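Local coordinates for uncharacterized protein (Bombyx mori, PDB 5AZ0), which probably reduces aldehydes and ketones with a nicotinamide cofactor, as an aldo-keto reductase of the silkworm, at residues 96-110 / 128-142. Numbering follows the deposited sequence.
Sequences REDLFITTKVWQHYH and LDHVNLVLMHWPMSI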
loop_
_atom_site.group_PDB
_atom_site.type_symbol
_atom_site.label_atom_id
_atom_site.label_comp_id
_atom_site.label_asym_id
_atom_site.label_seq_id
_atom_site.Cartn_x
_atom_site.Cartn_y
_atom_site.Cartn_z
ATOM N N ARG A 96 9.153 -13.559 -14.224
ATOM C CA ARG A 96 8.062 -12.569 -14.113
ATOM C C ARG A 96 6.943 -13.130 -13.262
ATOM O O ARG A 96 6.464 -12.462 -12.365
ATOM C CB ARG A 96 7.521 -12.172 -15.511
ATOM C CG ARG A 96 6.112 -11.509 -15.558
ATOM C CD ARG A 96 6.207 -10.177 -14.910
ATOM N NE ARG A 96 4.924 -9.465 -14.697
ATOM C CZ ARG A 96 4.268 -9.407 -13.540
ATOM N NH1 ARG A 96 4.626 -10.163 -12.500
ATOM N NH2 ARG A 96 3.220 -8.656 -13.455
ATOM N N GLU A 97 6.588 -14.374 -13.542
ATOM C CA GLU A 97 5.495 -15.093 -12.946
ATOM C C GLU A 97 5.664 -15.249 -11.424
ATOM O O GLU A 97 4.675 -15.562 -10.744
ATOM C CB GLU A 97 5.416 -16.525 -13.540
ATOM C CG GLU A 97 4.920 -16.667 -15.001
ATOM C CD GLU A 97 5.859 -16.144 -16.137
ATOM O OE1 GLU A 97 7.117 -16.103 -16.004
ATOM O OE2 GLU A 97 5.319 -15.744 -17.202
ATOM N N ASP A 98 6.898 -15.136 -10.910
ATOM C CA ASP A 98 7.064 -15.275 -9.472
ATOM C C ASP A 98 6.727 -13.967 -8.753
ATOM O O ASP A 98 6.656 -13.968 -7.534
ATOM C CB ASP A 98 8.524 -15.643 -9.138
ATOM C CG ASP A 98 8.999 -16.947 -9.880
ATOM O OD1 ASP A 98 8.214 -17.899 -10.020
ATOM O OD2 ASP A 98 10.130 -16.944 -10.378
ATOM N N LEU A 99 6.717 -12.850 -9.484
ATOM C CA LEU A 99 6.592 -11.562 -8.856
ATOM C C LEU A 99 5.113 -11.128 -8.807
ATOM O O LEU A 99 4.386 -11.434 -9.723
ATOM C CB LEU A 99 7.383 -10.534 -9.611
ATOM C CG LEU A 99 8.864 -10.822 -9.644
ATOM C CD1 LEU A 99 9.525 -9.838 -10.619
ATOM C CD2 LEU A 99 9.430 -10.656 -8.264
ATOM N N PHE A 100 4.759 -10.401 -7.751
ATOM C CA PHE A 100 3.494 -9.727 -7.614
ATOM C C PHE A 100 3.772 -8.252 -7.641
ATOM O O PHE A 100 4.321 -7.731 -6.685
ATOM C CB PHE A 100 2.833 -10.090 -6.277
ATOM C CG PHE A 100 1.399 -9.675 -6.200
ATOM C CD1 PHE A 100 1.043 -8.305 -5.935
ATOM C CD2 PHE A 100 0.409 -10.581 -6.498
ATOM C CE1 PHE A 100 -0.293 -7.931 -5.944
ATOM C CE2 PHE A 100 -0.933 -10.221 -6.511
ATOM C CZ PHE A 100 -1.294 -8.912 -6.219
ATOM N N ILE A 101 3.381 -7.557 -8.726
ATOM C CA ILE A 101 3.683 -6.153 -8.880
ATOM C C ILE A 101 2.426 -5.327 -8.974
ATOM O O ILE A 101 1.526 -5.624 -9.740
ATOM C CB ILE A 101 4.521 -5.939 -10.160
ATOM C CG1 ILE A 101 5.852 -6.696 -10.026
ATOM C CG2 ILE A 101 4.786 -4.451 -10.413
ATOM C CD1 ILE A 101 6.567 -6.785 -11.367
ATOM N N THR A 102 2.359 -4.326 -8.140
ATOM C CA THR A 102 1.169 -3.429 -8.030
ATOM C C THR A 102 1.517 -2.025 -8.516
ATOM O O THR A 102 2.596 -1.502 -8.203
ATOM C CB THR A 102 0.744 -3.292 -6.556
ATOM O OG1 THR A 102 0.249 -4.539 -6.082
ATOM C CG2 THR A 102 -0.424 -2.285 -6.399
ATOM N N THR A 103 0.643 -1.413 -9.300
ATOM C CA THR A 103 0.746 0.012 -9.544
ATOM C C THR A 103 -0.638 0.674 -9.303
ATOM O O THR A 103 -1.575 -0.004 -8.922
ATOM C CB THR A 103 1.366 0.392 -10.912
ATOM O OG1 THR A 103 1.641 1.809 -10.893
ATOM C CG2 THR A 103 0.437 0.101 -12.040
ATOM N N LYS A 104 -0.733 1.982 -9.507
ATOM C CA LYS A 104 -1.857 2.779 -9.022
ATOM C C LYS A 104 -2.095 3.993 -9.949
ATOM O O LYS A 104 -1.151 4.508 -10.517
ATOM C CB LYS A 104 -1.706 3.204 -7.560
ATOM C CG LYS A 104 -1.224 2.124 -6.625
ATOM C CD LYS A 104 -0.965 2.678 -5.226
ATOM C CE LYS A 104 -0.126 1.624 -4.510
ATOM N NZ LYS A 104 0.395 2.061 -3.226
ATOM N N VAL A 105 -3.362 4.341 -10.128
ATOM C CA VAL A 105 -3.836 5.398 -11.042
ATOM C C VAL A 105 -4.226 6.560 -10.135
ATOM O O VAL A 105 -5.121 6.408 -9.182
ATOM C CB VAL A 105 -5.104 4.917 -11.752
ATOM C CG1 VAL A 105 -5.797 6.016 -12.574
ATOM C CG2 VAL A 105 -4.737 3.748 -12.665
ATOM N N TRP A 106 -3.687 7.731 -10.457
ATOM C CA TRP A 106 -3.889 8.921 -9.665
ATOM C C TRP A 106 -5.152 9.695 -10.025
ATOM O O TRP A 106 -5.917 9.317 -10.967
ATOM C CB TRP A 106 -2.616 9.790 -9.817
ATOM C CG TRP A 106 -2.337 10.873 -8.779
ATOM C CD1 TRP A 106 -2.340 12.228 -9.011
ATOM C CD2 TRP A 106 -1.956 10.711 -7.404
ATOM N NE1 TRP A 106 -2.010 12.915 -7.864
ATOM C CE2 TRP A 106 -1.751 12.031 -6.863
ATOM C CE3 TRP A 106 -1.789 9.618 -6.570
ATOM C CZ2 TRP A 106 -1.388 12.254 -5.545
ATOM C CZ3 TRP A 106 -1.411 9.815 -5.248
ATOM C CH2 TRP A 106 -1.210 11.131 -4.732
ATOM N N GLN A 107 -5.362 10.820 -9.308
ATOM C CA GLN A 107 -6.676 11.520 -9.182
ATOM C C GLN A 107 -7.126 12.187 -10.424
ATOM O O GLN A 107 -8.353 12.336 -10.650
ATOM C CB GLN A 107 -6.665 12.572 -8.050
ATOM C CG GLN A 107 -6.754 11.970 -6.649
ATOM C CD GLN A 107 -5.548 11.158 -6.216
ATOM O OE1 GLN A 107 -5.470 9.976 -6.506
ATOM N NE2 GLN A 107 -4.658 11.746 -5.455
ATOM N N HIS A 108 -6.164 12.492 -11.309
ATOM C CA HIS A 108 -6.549 13.074 -12.623
ATOM C C HIS A 108 -6.875 12.126 -13.717
ATOM O O HIS A 108 -7.239 12.562 -14.828
ATOM C CB HIS A 108 -5.555 14.141 -13.076
ATOM C CG HIS A 108 -4.169 13.654 -13.301
ATOM N ND1 HIS A 108 -3.387 13.162 -12.295
ATOM C CD2 HIS A 108 -3.384 13.675 -14.410
ATOM C CE1 HIS A 108 -2.182 12.883 -12.770
ATOM N NE2 HIS A 108 -2.151 13.209 -14.041
ATOM N N TYR A 109 -6.887 10.823 -13.420
ATOM C CA TYR A 109 -7.215 9.843 -14.485
ATOM C C TYR A 109 -8.468 9.072 -14.073
ATOM O O TYR A 109 -8.482 7.817 -14.064
ATOM C CB TYR A 109 -5.922 8.945 -14.716
ATOM C CG TYR A 109 -4.860 9.638 -15.522
ATOM C CD1 TYR A 109 -5.020 9.806 -16.873
ATOM C CD2 TYR A 109 -3.718 10.172 -14.962
ATOM C CE1 TYR A 109 -4.107 10.505 -17.637
ATOM C CE2 TYR A 109 -2.750 10.858 -15.758
ATOM C CZ TYR A 109 -2.965 11.025 -17.067
ATOM O OH TYR A 109 -2.052 11.664 -17.888
ATOM N N HIS A 110 -9.538 9.779 -13.656
ATOM C CA HIS A 110 -10.743 9.076 -13.075
ATOM C C HIS A 110 -11.830 8.920 -14.017
ATOM O O HIS A 110 -12.824 8.200 -13.740
ATOM C CB HIS A 110 -11.256 9.688 -11.780
ATOM C CG HIS A 110 -10.537 9.230 -10.565
ATOM N ND1 HIS A 110 -11.201 8.943 -9.413
ATOM C CD2 HIS A 110 -9.222 9.004 -10.311
ATOM C CE1 HIS A 110 -10.344 8.540 -8.487
ATOM N NE2 HIS A 110 -9.118 8.612 -8.989
ATOM N N LEU A 128 6.395 -3.963 -18.636
ATOM C CA LEU A 128 5.588 -5.176 -18.485
ATOM C C LEU A 128 4.439 -5.277 -19.443
ATOM O O LEU A 128 3.918 -4.236 -19.915
ATOM C CB LEU A 128 5.013 -5.198 -17.058
ATOM C CG LEU A 128 5.982 -5.078 -15.917
ATOM C CD1 LEU A 128 5.231 -4.936 -14.586
ATOM C CD2 LEU A 128 6.898 -6.298 -15.890
ATOM N N ASP A 129 3.984 -6.497 -19.686
ATOM C CA ASP A 129 2.713 -6.820 -20.366
ATOM C C ASP A 129 1.543 -6.448 -19.470
ATOM O O ASP A 129 0.570 -5.894 -19.926
ATOM C CB ASP A 129 2.614 -8.333 -20.627
ATOM C CG ASP A 129 1.279 -8.774 -21.276
ATOM O OD1 ASP A 129 1.156 -8.499 -22.505
ATOM O OD2 ASP A 129 0.414 -9.459 -20.585
ATOM N N HIS A 130 1.659 -6.843 -18.178
ATOM C CA HIS A 130 0.601 -6.676 -17.195
ATOM C C HIS A 130 1.156 -6.505 -15.824
ATOM O O HIS A 130 2.297 -6.868 -15.537
ATOM C CB HIS A 130 -0.380 -7.854 -17.203
ATOM C CG HIS A 130 0.288 -9.161 -16.935
ATOM N ND1 HIS A 130 0.741 -9.981 -17.959
ATOM C CD2 HIS A 130 0.639 -9.769 -15.777
ATOM C CE1 HIS A 130 1.331 -11.043 -17.424
ATOM N NE2 HIS A 130 1.252 -10.956 -16.109
ATOM N N VAL A 131 0.365 -5.865 -14.970
ATOM C CA VAL A 131 0.622 -5.883 -13.545
ATOM C C VAL A 131 -0.225 -6.982 -12.926
ATOM O O VAL A 131 -1.176 -7.462 -13.546
ATOM C CB VAL A 131 0.326 -4.542 -12.819
ATOM C CG1 VAL A 131 1.469 -3.508 -13.053
ATOM C CG2 VAL A 131 -1.035 -3.951 -13.181
ATOM N N ASN A 132 0.132 -7.352 -11.707
ATOM C CA ASN A 132 -0.672 -8.292 -10.922
ATOM C C ASN A 132 -1.859 -7.593 -10.264
ATOM O O ASN A 132 -2.885 -8.240 -10.049
ATOM C CB ASN A 132 0.133 -8.978 -9.850
ATOM C CG ASN A 132 1.281 -9.778 -10.465
ATOM O OD1 ASN A 132 2.319 -9.184 -10.839
ATOM N ND2 ASN A 132 1.072 -11.107 -10.623
ATOM N N LEU A 133 -1.697 -6.309 -9.954
ATOM C CA LEU A 133 -2.755 -5.579 -9.299
ATOM C C LEU A 133 -2.678 -4.092 -9.705
ATOM O O LEU A 133 -1.591 -3.520 -9.715
ATOM C CB LEU A 133 -2.626 -5.769 -7.772
ATOM C CG LEU A 133 -3.586 -4.924 -6.922
ATOM C CD1 LEU A 133 -5.047 -5.361 -7.154
ATOM C CD2 LEU A 133 -3.197 -5.142 -5.460
ATOM N N VAL A 134 -3.819 -3.472 -10.022
ATOM C CA VAL A 134 -3.845 -2.019 -10.156
ATOM C C VAL A 134 -4.933 -1.443 -9.243
ATOM O O VAL A 134 -6.047 -1.974 -9.211
ATOM C CB VAL A 134 -3.992 -1.626 -11.627
ATOM C CG1 VAL A 134 -5.326 -2.032 -12.223
ATOM C CG2 VAL A 134 -3.798 -0.121 -11.816
ATOM N N LEU A 135 -4.605 -0.371 -8.556
ATOM C CA LEU A 135 -5.501 0.339 -7.643
ATOM C C LEU A 135 -5.901 1.740 -8.086
ATOM O O LEU A 135 -5.128 2.479 -8.708
ATOM C CB LEU A 135 -4.849 0.483 -6.274
ATOM C CG LEU A 135 -4.199 -0.753 -5.686
ATOM C CD1 LEU A 135 -3.475 -0.452 -4.364
ATOM C CD2 LEU A 135 -5.226 -1.857 -5.487
ATOM N N MET A 136 -7.114 2.094 -7.704
ATOM C CA MET A 136 -7.548 3.459 -7.601
ATOM C C MET A 136 -6.910 4.092 -6.414
ATOM O O MET A 136 -7.168 3.738 -5.243
ATOM C CB MET A 136 -9.069 3.530 -7.609
ATOM C CG MET A 136 -9.590 4.966 -7.907
ATOM S SD MET A 136 -11.374 5.157 -7.688
ATOM C CE MET A 136 -12.092 3.678 -8.432
ATOM N N HIS A 137 -5.890 4.937 -6.675
ATOM C CA HIS A 137 -5.033 5.439 -5.602
ATOM C C HIS A 137 -5.842 6.187 -4.507
ATOM O O HIS A 137 -5.611 5.968 -3.349
ATOM C CB HIS A 137 -3.944 6.310 -6.160
ATOM C CG HIS A 137 -2.703 6.321 -5.359
ATOM N ND1 HIS A 137 -1.460 6.388 -5.948
ATOM C CD2 HIS A 137 -2.489 6.243 -4.030
ATOM C CE1 HIS A 137 -0.532 6.365 -5.005
ATOM N NE2 HIS A 137 -1.126 6.256 -3.829
ATOM N N TRP A 138 -6.803 7.015 -4.928
ATOM C CA TRP A 138 -7.744 7.684 -4.017
ATOM C C TRP A 138 -9.070 7.753 -4.662
ATOM O O TRP A 138 -9.160 7.708 -5.884
ATOM C CB TRP A 138 -7.319 9.116 -3.683
ATOM C CG TRP A 138 -6.083 9.153 -2.927
ATOM C CD1 TRP A 138 -4.831 9.044 -3.419
ATOM C CD2 TRP A 138 -5.943 9.312 -1.499
ATOM N NE1 TRP A 138 -3.893 9.152 -2.382
ATOM C CE2 TRP A 138 -4.564 9.280 -1.197
ATOM C CE3 TRP A 138 -6.852 9.509 -0.456
ATOM C CZ2 TRP A 138 -4.074 9.398 0.103
ATOM C CZ3 TRP A 138 -6.368 9.617 0.864
ATOM C CH2 TRP A 138 -4.990 9.558 1.128
ATOM N N PRO A 139 -10.142 7.873 -3.851
ATOM C CA PRO A 139 -11.487 7.937 -4.388
ATOM C C PRO A 139 -11.844 9.316 -5.035
ATOM O O PRO A 139 -12.840 9.425 -5.799
ATOM C CB PRO A 139 -12.359 7.588 -3.154
ATOM C CG PRO A 139 -11.556 7.984 -2.012
ATOM C CD PRO A 139 -10.133 7.741 -2.382
ATOM N N MET A 140 -11.052 10.346 -4.762
ATOM C CA MET A 140 -11.315 11.699 -5.327
ATOM C C MET A 140 -10.869 11.755 -6.807
ATOM O O MET A 140 -9.940 11.049 -7.228
ATOM C CB MET A 140 -10.606 12.802 -4.543
ATOM C CG MET A 140 -10.824 12.751 -3.057
ATOM S SD MET A 140 -9.653 11.775 -2.123
ATOM C CE MET A 140 -8.031 12.475 -2.383
ATOM N N SER A 141 -11.574 12.592 -7.550
ATOM C CA SER A 141 -11.315 12.920 -8.926
ATOM C C SER A 141 -10.973 14.414 -9.000
ATOM O O SER A 141 -11.866 15.248 -8.870
ATOM C CB SER A 141 -12.550 12.641 -9.728
ATOM O OG SER A 141 -13.643 13.531 -9.385
ATOM N N ILE A 142 -9.699 14.700 -9.179
ATOM C CA ILE A 142 -9.101 16.017 -9.120
ATOM C C ILE A 142 -8.186 16.300 -10.330
ATOM O O ILE A 142 -7.183 15.578 -10.540
ATOM C CB ILE A 142 -8.254 16.183 -7.830
ATOM C CG1 ILE A 142 -9.156 15.835 -6.624
ATOM C CG2 ILE A 142 -7.707 17.604 -7.692
ATOM C CD1 ILE A 142 -8.473 15.891 -5.296
HETATM O O HOH W 1 2.884 -13.152 -11.751
HETATM O O HOH W 2 -0.623 6.919 -8.696
HETATM O O HOH W 3 -6.729 8.138 -7.841
HETATM O O HOH W 4 -13.762 9.332 -8.476
#
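K104 and W106 clamp the imidazole of H137 between them. The K104 chain, extended beyond CG, lays CD over the centre of one face, 3.7 Å from the ring centroid; W106 drives its six-membered edge into the opposite face, the planes at 85°. W138 in turn makes an offset edge-to-face stack on W106, and the Q107 amide wedges into the corner between them, NE2 over the W106 ring and OE1 at the W138 edge. This aromatic cluster sits at the C-terminal end of the parallel strands 100-105 and 133-136, neighbours in the TIM barrel joined by helix 112-126 in a beta-alpha-beta crossover. T102, K104, L133 and L135 fill the barrel interior, L133 CD2 lying alongside T102 OG1 at 3.6 Å; T103, V105, V134 and M136 face the outer helices, where F160 packs on the last three. At the strands' N-terminal end, N132 CB sits over the centre of the F100 ring, while N132 OD1 takes three hydrogen bonds: from R96 NH1, from R96 NH2 at 2.8 Å and from I101 N at 2.9 Å. R96 reaches that oxygen edge-on because CG stands opposite its backbone N (chi1 161°) and the chain bends at chi2; NH2 also meets H130 O at 2.9 Å. A methionine here would probably leave H130 O without this donor and N132 OD1 with I101 N alone of the three, letting the amide turn more easily. Chemically, the ends differ: a charged guanidinium shares several hydrogen bonds with neutral oxygens at one, whereas at the other K104, salt-bridged to D70 and hydrogen-bonded to Y75, lies against H137, consistent with the Asp-Tyr-Lys-His active site of aldo-keto reductases.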